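Local coordinates for nonsense-mediated mRNA decay factor SMG5 (PDB 2HWY), which takes part in nonsense-mediated mRNA decay without RNase activity of its own, promoting UPF1 dephosphorylation and, it is thought, linking UPF1 to phosphatase PP2A, at residues 7-12 and 38-43; 124-129 and 154-159; 22-27 and 58-63. One frame throughout, in Å; residues are numbered along the deposited sequence.

Contact 1: 7-12 and 38-43; sequences PDTQAL and DGLDLL
With OG1 beside its backbone N (chi1 -76°), T9 leaves CG2 anti to that N and sends the methyl across to helix 34-43, where L40 and L43 each turn CG anti to their own carbonyl carbon and present a methyl to it. T9 CG2 is thus shared between two leucines about one helical turn apart: it lies 3.7 Å from L40 CD2 and also 3.7 Å from L43 CD1. The T9 and L40 side chains run past each other in opposite directions, whereas L43 comes at the threonine methyl on a slant. The other branch of L40 serves a different partner, its CD1 meeting L12 CD1 at 3.8 Å with the two side chains nearly at right angles. L40 is therefore split between T9 and L12, residues three apart on helix 9-14, and every close side-chain approach between the segments is of methyl against methyl, with no hydrogen bond across. These two helices follow strands 4-7 and 29-32, neighbours in the parallel sheet of the PIN domain, and the contact packs the start of one helix against the later turns of the other. L12 also rests on I32 and V36, while L40 reaches I54 of helix 48-63, so the leucine pair is buried; L43 sits nearer solvent. At the foot of helix 9-14, D8 is the N-cap: its OD1 accepts from Q10 N at 2.8 Å, with an N-H...O angle of 159°. The donor arrives from above the carboxylate plane, tilted 42° out of it. L12 N closes the first turn on D8 O at 3.2 Å.

Contact 2: 124-129 and 154-159; sequences LPLDNP and LDFYKQ
Strand 125-128 runs past helix 153-159 with their backbones closest at N128 and F156, whose CA atoms are 7.7 Å apart, and side chains alone bridge the separation. The strand belongs to the parallel sheet of the PIN domain, hydrogen-bonded to strand 4-7 through L126 and N128, and the helix is the C-terminal one packed on that sheet. F156 carries CG anti to its backbone N (chi1 -178°), which extends the ring from the helix toward the strand. There the L126 side chain meets it at the edge, near the ring plane, rather than over a face. The CD1-CE1 side of the ring takes the contact: F156 CE1 faces L126 CD2 and also lies 3.7 Å from L126 CG, the two side chains meeting on a slant. The N128 side chain lies over one face of the same ring. L5 of strand 4-7 touches both L126 and F156, and L22 of helix 16-25 also packs on the phenyl ring, which places the apolar cluster between sheet and helices. An alanine in place of L126 would take away the branched end that meets the phenyl edge and would probably open a gap there, with the ring freer to shift. On the ring, F156 CD1 is 3.9 Å from L126 CD2.

Contact 3: 22-27 and 58-63; sequences LATSGR and EAEFKK
The polar link between T24 and E60 is a single weak hydrogen bond, T24 OG1 giving its proton to E60 OE2 at 3.0 Å. The threonine sets OG1 beside its backbone N and anti to the carbonyl carbon (chi1 -80°), and E60 bends at chi2 (-78°), so that its carboxylate meets the hydroxyl with the two side chains nearly at right angles. Y56, one turn earlier on the same helix, is the stronger partner of E60: its OH is also hydrogen-bonded to E60 OE2, while E60 OE1 is bonded to N65 ND2, which fixes the carboxylate from both oxygens. The contact joins the C-terminal ends of helices 16-25 and 48-63, at the surface of the PIN domain. A23 points its CB toward helix 48-63, yet the nearest side-chain atom there, E60 OE2, is 4.8 Å from A23 CB. Bonds within segment 22-27 shape the helix end: S25 OG donates to L22 O at 3.0 Å, tilted 20° from the carbonyl plane, and accepts from R27 N at 2.7 Å in an ST turn. G26, with positive phi, turns the chain out of the helix between them.

All three contacts lie in one PIN domain, their centres about 17 Å from one another. Contacts 1 and 2 are partly buried and apolar, methyls on methyls in the first and an aromatic ring with a leucine in the second; contact 3 is a surface pairing carried by a polar bond. Contact 1 joins two helices, as does contact 3, whereas contact 2 sets a helix on a strand. Contacts 1 and 2 touch where D8 N probably bonds to N128 O, tying the start of helix 9-14 to strand 125-128. Contact 3 borders contact 2 but does not touch contact 1.

Contact 1: 7-12 and 38-43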
loop_
_atom_site.group_PDB
_atom_site.type_symbol
_atom_site.label_atom_id
_atom_site.label_comp_id
_atom_site.label_asym_id
_atom_site.label_seq_id
_atom_site.Cartn_x
_atom_site.Cartn_y
_atom_site.Cartn_z
ATOM N N PRO A 7 -0.579 0.302 -0.982
ATOM C CA PRO A 7 0.563 -0.029 -0.155
ATOM C C PRO A 7 1.258 -1.351 -0.449
ATOM O O PRO A 7 0.615 -2.387 -0.692
ATOM C CB PRO A 7 -0.041 -0.097 1.245
ATOM C CG PRO A 7 -1.168 0.817 1.202
ATOM C CD PRO A 7 -1.745 0.653 -0.154
ATOM N N ASP A 8 2.584 -1.266 -0.420
ATOM C CA ASP A 8 3.516 -2.402 -0.380
ATOM C C ASP A 8 3.445 -2.942 1.059
ATOM O O ASP A 8 2.902 -2.257 1.943
ATOM C CB ASP A 8 4.906 -1.823 -0.700
ATOM C CG ASP A 8 5.982 -2.857 -0.909
ATOM O OD1 ASP A 8 6.098 -3.818 -0.108
ATOM O OD2 ASP A 8 6.777 -2.678 -1.861
ATOM N N THR A 9 3.946 -4.154 1.303
ATOM C CA THR A 9 4.097 -4.666 2.671
ATOM C C THR A 9 5.085 -3.758 3.383
ATOM O O THR A 9 4.889 -3.350 4.532
ATOM C CB THR A 9 4.635 -6.148 2.733
ATOM O OG1 THR A 9 3.591 -7.069 2.402
ATOM C CG2 THR A 9 5.150 -6.496 4.124
ATOM N N GLN A 10 6.163 -3.450 2.688
ATOM C CA GLN A 10 7.208 -2.637 3.269
ATOM C C GLN A 10 6.673 -1.265 3.667
ATOM O O GLN A 10 7.061 -0.735 4.710
ATOM C CB GLN A 10 8.365 -2.484 2.289
ATOM C CG GLN A 10 9.624 -3.184 2.687
ATOM C CD GLN A 10 10.780 -2.778 1.776
ATOM O OE1 GLN A 10 11.892 -2.482 2.241
ATOM N NE2 GLN A 10 10.515 -2.737 0.467
ATOM N N ALA A 11 5.804 -0.696 2.829
ATOM C CA ALA A 11 5.220 0.626 3.084
ATOM C C ALA A 11 4.399 0.617 4.357
ATOM O O ALA A 11 4.482 1.535 5.161
ATOM C CB ALA A 11 4.356 1.067 1.912
ATOM N N LEU A 12 3.605 -0.433 4.532
ATOM C CA LEU A 12 2.783 -0.583 5.721
ATOM C C LEU A 12 3.615 -0.853 6.949
ATOM O O LEU A 12 3.317 -0.343 8.018
ATOM C CB LEU A 12 1.784 -1.724 5.538
ATOM C CG LEU A 12 0.668 -1.346 4.577
ATOM C CD1 LEU A 12 -0.026 -2.592 4.078
ATOM C CD2 LEU A 12 -0.331 -0.358 5.216
ATOM N N ASP A 38 -2.104 -10.921 3.495
ATOM C CA ASP A 38 -1.637 -12.258 3.871
ATOM C C ASP A 38 -0.145 -12.269 4.227
ATOM O O ASP A 38 0.273 -13.014 5.108
ATOM C CB ASP A 38 -1.964 -13.276 2.764
ATOM C CG ASP A 38 -3.465 -13.501 2.606
ATOM O OD1 ASP A 38 -4.239 -12.962 3.449
ATOM O OD2 ASP A 38 -3.870 -14.200 1.643
ATOM N N GLY A 39 0.645 -11.442 3.549
ATOM C CA GLY A 39 2.046 -11.243 3.901
ATOM C C GLY A 39 2.197 -10.715 5.317
ATOM O O GLY A 39 3.111 -11.116 6.054
ATOM N N LEU A 40 1.289 -9.833 5.720
ATOM C CA LEU A 40 1.370 -9.241 7.049
ATOM C C LEU A 40 0.944 -10.233 8.144
ATOM O O LEU A 40 1.582 -10.272 9.199
ATOM C CB LEU A 40 0.558 -7.950 7.126
ATOM C CG LEU A 40 0.970 -6.860 6.135
ATOM C CD1 LEU A 40 -0.032 -5.755 6.128
ATOM C CD2 LEU A 40 2.328 -6.301 6.449
ATOM N N ASP A 41 -0.111 -11.021 7.905
ATOM C CA ASP A 41 -0.484 -12.127 8.814
ATOM C C ASP A 41 0.718 -13.054 9.066
ATOM O O ASP A 41 0.972 -13.444 10.206
ATOM C CB ASP A 41 -1.650 -12.985 8.255
ATOM C CG ASP A 41 -2.982 -12.221 8.152
ATOM O OD1 ASP A 41 -3.376 -11.552 9.144
ATOM O OD2 ASP A 41 -3.636 -12.320 7.071
ATOM N N LEU A 42 1.438 -13.417 8.001
ATOM C CA LEU A 42 2.696 -14.165 8.134
ATOM C C LEU A 42 3.691 -13.428 9.034
ATOM O O LEU A 42 4.324 -14.042 9.894
ATOM C CB LEU A 42 3.386 -14.381 6.781
ATOM C CG LEU A 42 2.988 -15.513 5.839
ATOM C CD1 LEU A 42 3.864 -15.440 4.588
ATOM C CD2 LEU A 42 3.104 -16.882 6.506
ATOM N N LEU A 43 3.847 -12.122 8.818
ATOM C CA LEU A 43 4.924 -11.370 9.481
ATOM C C LEU A 43 4.603 -10.948 10.939
ATOM O O LEU A 43 5.516 -10.757 11.738
ATOM C CB LEU A 43 5.341 -10.172 8.617
ATOM C CG LEU A 43 6.002 -10.537 7.283
ATOM C CD1 LEU A 43 5.921 -9.380 6.300
ATOM C CD2 LEU A 43 7.445 -10.960 7.475
#

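Contact 2: 124-129 and 154-159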
loop_
_atom_site.group_PDB
_atom_site.type_symbol
_atom_site.label_atom_id
_atom_site.label_comp_id
_atom_site.label_asym_id
_atom_site.label_seq_id
_atom_site.Cartn_x
_atom_site.Cartn_y
_atom_site.Cartn_z
ATOM N N LEU A 124 -7.260 6.004 -12.235
ATOM C CA LEU A 124 -5.948 6.442 -11.772
ATOM C C LEU A 124 -5.568 5.758 -10.463
ATOM O O LEU A 124 -5.766 6.325 -9.383
ATOM C CB LEU A 124 -5.922 7.962 -11.598
ATOM N N PRO A 125 -4.988 4.544 -10.530
ATOM C CA PRO A 125 -4.329 3.905 -9.392
ATOM C C PRO A 125 -2.834 4.216 -9.285
ATOM O O PRO A 125 -2.215 4.688 -10.243
ATOM C CB PRO A 125 -4.549 2.410 -9.653
ATOM C CG PRO A 125 -4.524 2.297 -11.096
ATOM C CD PRO A 125 -5.016 3.636 -11.687
ATOM N N LEU A 126 -2.278 3.917 -8.112
ATOM C CA LEU A 126 -0.965 4.377 -7.741
ATOM C C LEU A 126 -0.394 3.538 -6.599
ATOM O O LEU A 126 -1.037 3.337 -5.568
ATOM C CB LEU A 126 -1.086 5.836 -7.347
ATOM C CG LEU A 126 0.080 6.628 -6.785
ATOM C CD1 LEU A 126 1.453 6.022 -7.041
ATOM C CD2 LEU A 126 -0.028 7.994 -7.418
ATOM N N ASP A 127 0.827 3.059 -6.802
ATOM C CA ASP A 127 1.461 2.103 -5.926
ATOM C C ASP A 127 2.465 2.756 -4.973
ATOM O O ASP A 127 3.290 3.554 -5.403
ATOM C CB ASP A 127 2.191 1.112 -6.803
ATOM C CG ASP A 127 2.295 -0.236 -6.189
ATOM O OD1 ASP A 127 2.564 -0.306 -4.968
ATOM O OD2 ASP A 127 2.117 -1.227 -6.956
ATOM N N ASN A 128 2.411 2.387 -3.695
ATOM C CA ASN A 128 3.355 2.841 -2.670
ATOM C C ASN A 128 4.266 1.756 -2.077
ATOM O O ASN A 128 3.781 0.988 -1.254
ATOM C CB ASN A 128 2.537 3.335 -1.487
ATOM C CG ASN A 128 1.893 4.647 -1.732
ATOM O OD1 ASN A 128 1.931 5.203 -2.843
ATOM N ND2 ASN A 128 1.289 5.181 -0.680
ATOM N N PRO A 129 5.559 1.670 -2.478
ATOM C CA PRO A 129 6.551 0.846 -1.786
ATOM C C PRO A 129 7.608 1.611 -0.973
ATOM O O PRO A 129 7.475 2.810 -0.740
ATOM C CB PRO A 129 7.202 0.103 -2.965
ATOM C CG PRO A 129 7.290 1.169 -4.019
ATOM C CD PRO A 129 6.192 2.222 -3.688
ATOM N N LEU A 154 7.357 7.914 1.073
ATOM C CA LEU A 154 7.781 9.266 1.463
ATOM C C LEU A 154 7.935 10.239 0.288
ATOM O O LEU A 154 7.780 11.447 0.477
ATOM C CB LEU A 154 9.076 9.231 2.275
ATOM C CG LEU A 154 9.105 8.268 3.470
ATOM C CD1 LEU A 154 10.267 8.608 4.345
ATOM C CD2 LEU A 154 7.815 8.304 4.265
ATOM N N ASP A 155 8.260 9.732 -0.915
ATOM C CA ASP A 155 8.268 10.583 -2.098
ATOM C C ASP A 155 6.864 11.078 -2.430
ATOM O O ASP A 155 6.619 12.244 -2.602
ATOM C CB ASP A 155 8.857 9.832 -3.295
ATOM N N PHE A 156 5.924 10.135 -2.441
ATOM C CA PHE A 156 4.523 10.472 -2.664
ATOM C C PHE A 156 4.039 11.431 -1.559
ATOM O O PHE A 156 3.385 12.438 -1.839
ATOM C CB PHE A 156 3.679 9.187 -2.700
ATOM C CG PHE A 156 2.208 9.421 -2.972
ATOM C CD1 PHE A 156 1.703 9.378 -4.265
ATOM C CD2 PHE A 156 1.323 9.658 -1.919
ATOM C CE1 PHE A 156 0.345 9.579 -4.508
ATOM C CE2 PHE A 156 -0.036 9.870 -2.159
ATOM C CZ PHE A 156 -0.521 9.830 -3.462
ATOM N N TYR A 157 4.413 11.131 -0.318
ATOM C CA TYR A 157 3.926 11.877 0.834
ATOM C C TYR A 157 4.425 13.305 0.865
ATOM O O TYR A 157 3.666 14.247 1.125
ATOM C CB TYR A 157 4.333 11.209 2.150
ATOM C CG TYR A 157 3.738 11.958 3.298
ATOM C CD1 TYR A 157 2.349 12.055 3.424
ATOM C CD2 TYR A 157 4.535 12.639 4.210
ATOM C CE1 TYR A 157 1.767 12.769 4.447
ATOM C CE2 TYR A 157 3.963 13.360 5.237
ATOM C CZ TYR A 157 2.572 13.416 5.348
ATOM O OH TYR A 157 1.971 14.125 6.364
ATOM N N LYS A 158 5.717 13.456 0.620
ATOM C CA LYS A 158 6.310 14.765 0.586
ATOM C C LYS A 158 5.772 15.549 -0.636
ATOM O O LYS A 158 5.485 16.744 -0.525
ATOM C CB LYS A 158 7.844 14.659 0.707
ATOM C CG LYS A 158 8.278 13.972 2.055
ATOM C CD LYS A 158 9.492 14.614 2.732
ATOM C CE LYS A 158 9.105 15.818 3.615
ATOM N NZ LYS A 158 10.177 16.905 3.743
ATOM N N GLN A 159 5.540 14.883 -1.767
ATOM C CA GLN A 159 4.823 15.551 -2.881
ATOM C C GLN A 159 3.379 15.981 -2.487
ATOM O O GLN A 159 2.908 17.058 -2.867
ATOM C CB GLN A 159 4.786 14.682 -4.162
ATOM C CG GLN A 159 5.886 15.006 -5.212
ATOM C CD GLN A 159 5.415 14.820 -6.668
ATOM O OE1 GLN A 159 4.441 14.110 -6.934
ATOM N NE2 GLN A 159 6.113 15.469 -7.614
#

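Contact 3: 22-27 and 58-63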
loop_
_atom_site.group_PDB
_atom_site.type_symbol
_atom_site.label_atom_id
_atom_site.label_comp_id
_atom_site.label_asym_id
_atom_site.label_seq_id
_atom_site.Cartn_x
_atom_site.Cartn_y
_atom_site.Cartn_z
ATOM N N LEU A 22 -2.915 9.319 4.695
ATOM C CA LEU A 22 -3.512 9.247 3.352
ATOM C C LEU A 22 -4.870 8.578 3.382
ATOM O O LEU A 22 -5.801 9.034 2.734
ATOM C CB LEU A 22 -2.584 8.481 2.411
ATOM C CG LEU A 22 -1.223 9.158 2.265
ATOM C CD1 LEU A 22 -0.142 8.158 1.887
ATOM C CD2 LEU A 22 -1.302 10.309 1.275
ATOM N N ALA A 23 -4.960 7.503 4.162
ATOM C CA ALA A 23 -6.180 6.718 4.329
ATOM C C ALA A 23 -7.258 7.478 5.083
ATOM O O ALA A 23 -8.446 7.174 4.987
ATOM C CB ALA A 23 -5.846 5.440 5.071
ATOM N N THR A 24 -6.819 8.440 5.873
ATOM C CA THR A 24 -7.702 9.292 6.662
ATOM C C THR A 24 -7.975 10.582 5.916
ATOM O O THR A 24 -8.913 11.309 6.259
ATOM C CB THR A 24 -7.079 9.584 8.053
ATOM O OG1 THR A 24 -7.321 8.456 8.902
ATOM C CG2 THR A 24 -7.657 10.841 8.710
ATOM N N SER A 25 -7.161 10.860 4.892
ATOM C CA SER A 25 -7.303 12.089 4.129
ATOM C C SER A 25 -8.715 12.159 3.581
ATOM O O SER A 25 -9.319 13.235 3.566
ATOM C CB SER A 25 -6.261 12.200 3.000
ATOM O OG SER A 25 -6.719 11.675 1.770
ATOM N N GLY A 26 -9.256 11.011 3.168
ATOM C CA GLY A 26 -10.526 10.990 2.433
ATOM C C GLY A 26 -10.371 11.480 0.996
ATOM O O GLY A 26 -11.362 11.683 0.307
ATOM N N ARG A 27 -9.127 11.663 0.544
ATOM C CA ARG A 27 -8.830 12.051 -0.842
ATOM C C ARG A 27 -8.414 10.821 -1.650
ATOM O O ARG A 27 -8.277 10.891 -2.866
ATOM C CB ARG A 27 -7.701 13.098 -0.902
ATOM C CG ARG A 27 -7.730 14.166 0.198
ATOM C CD ARG A 27 -8.405 15.459 -0.211
ATOM N NE ARG A 27 -7.463 16.426 -0.769
ATOM C CZ ARG A 27 -6.516 17.065 -0.075
ATOM N NH1 ARG A 27 -6.340 16.846 1.232
ATOM N NH2 ARG A 27 -5.715 17.923 -0.704
ATOM N N GLU A 58 -7.315 -2.683 11.152
ATOM C CA GLU A 58 -8.541 -3.077 11.845
ATOM C C GLU A 58 -9.151 -1.940 12.672
ATOM O O GLU A 58 -10.364 -1.810 12.773
ATOM C CB GLU A 58 -8.278 -4.301 12.711
ATOM C CG GLU A 58 -8.063 -5.574 11.888
ATOM C CD GLU A 58 -7.275 -6.641 12.633
ATOM O OE1 GLU A 58 -7.369 -7.816 12.253
ATOM O OE2 GLU A 58 -6.563 -6.318 13.605
ATOM N N ALA A 59 -8.305 -1.116 13.262
ATOM C CA ALA A 59 -8.786 0.064 13.978
ATOM C C ALA A 59 -9.528 1.012 13.015
ATOM O O ALA A 59 -10.642 1.471 13.318
ATOM C CB ALA A 59 -7.636 0.779 14.676
ATOM N N GLU A 60 -8.939 1.287 11.847
ATOM C CA GLU A 60 -9.654 2.106 10.862
ATOM C C GLU A 60 -10.973 1.442 10.452
ATOM O O GLU A 60 -11.987 2.114 10.315
ATOM C CB GLU A 60 -8.813 2.417 9.622
ATOM C CG GLU A 60 -7.548 3.245 9.864
ATOM C CD GLU A 60 -7.799 4.756 10.047
ATOM O OE1 GLU A 60 -8.923 5.120 10.493
ATOM O OE2 GLU A 60 -6.854 5.569 9.737
ATOM N N PHE A 61 -10.974 0.131 10.271
ATOM C CA PHE A 61 -12.218 -0.557 9.943
ATOM C C PHE A 61 -13.244 -0.315 11.009
ATOM O O PHE A 61 -14.413 -0.070 10.720
ATOM C CB PHE A 61 -12.018 -2.063 9.838
ATOM C CG PHE A 61 -13.307 -2.832 9.846
ATOM C CD1 PHE A 61 -14.158 -2.803 8.745
ATOM C CD2 PHE A 61 -13.681 -3.569 10.947
ATOM C CE1 PHE A 61 -15.357 -3.518 8.746
ATOM C CE2 PHE A 61 -14.864 -4.262 10.950
ATOM C CZ PHE A 61 -15.704 -4.234 9.848
ATOM N N LYS A 62 -12.787 -0.430 12.250
ATOM C CA LYS A 62 -13.644 -0.333 13.416
ATOM C C LYS A 62 -14.258 1.045 13.537
ATOM O O LYS A 62 -15.396 1.163 13.964
ATOM C CB LYS A 62 -12.843 -0.601 14.681
ATOM C CG LYS A 62 -12.678 -2.043 15.045
ATOM C CD LYS A 62 -11.807 -2.110 16.314
ATOM C CE LYS A 62 -11.515 -3.518 16.764
ATOM N NZ LYS A 62 -11.656 -4.462 15.636
ATOM N N LYS A 63 -13.506 2.079 13.155
ATOM C CA LYS A 63 -13.920 3.466 13.317
ATOM C C LYS A 63 -14.844 3.901 12.184
ATOM O O LYS A 63 -15.370 5.019 12.266
ATOM C CB LYS A 63 -12.699 4.386 13.382
#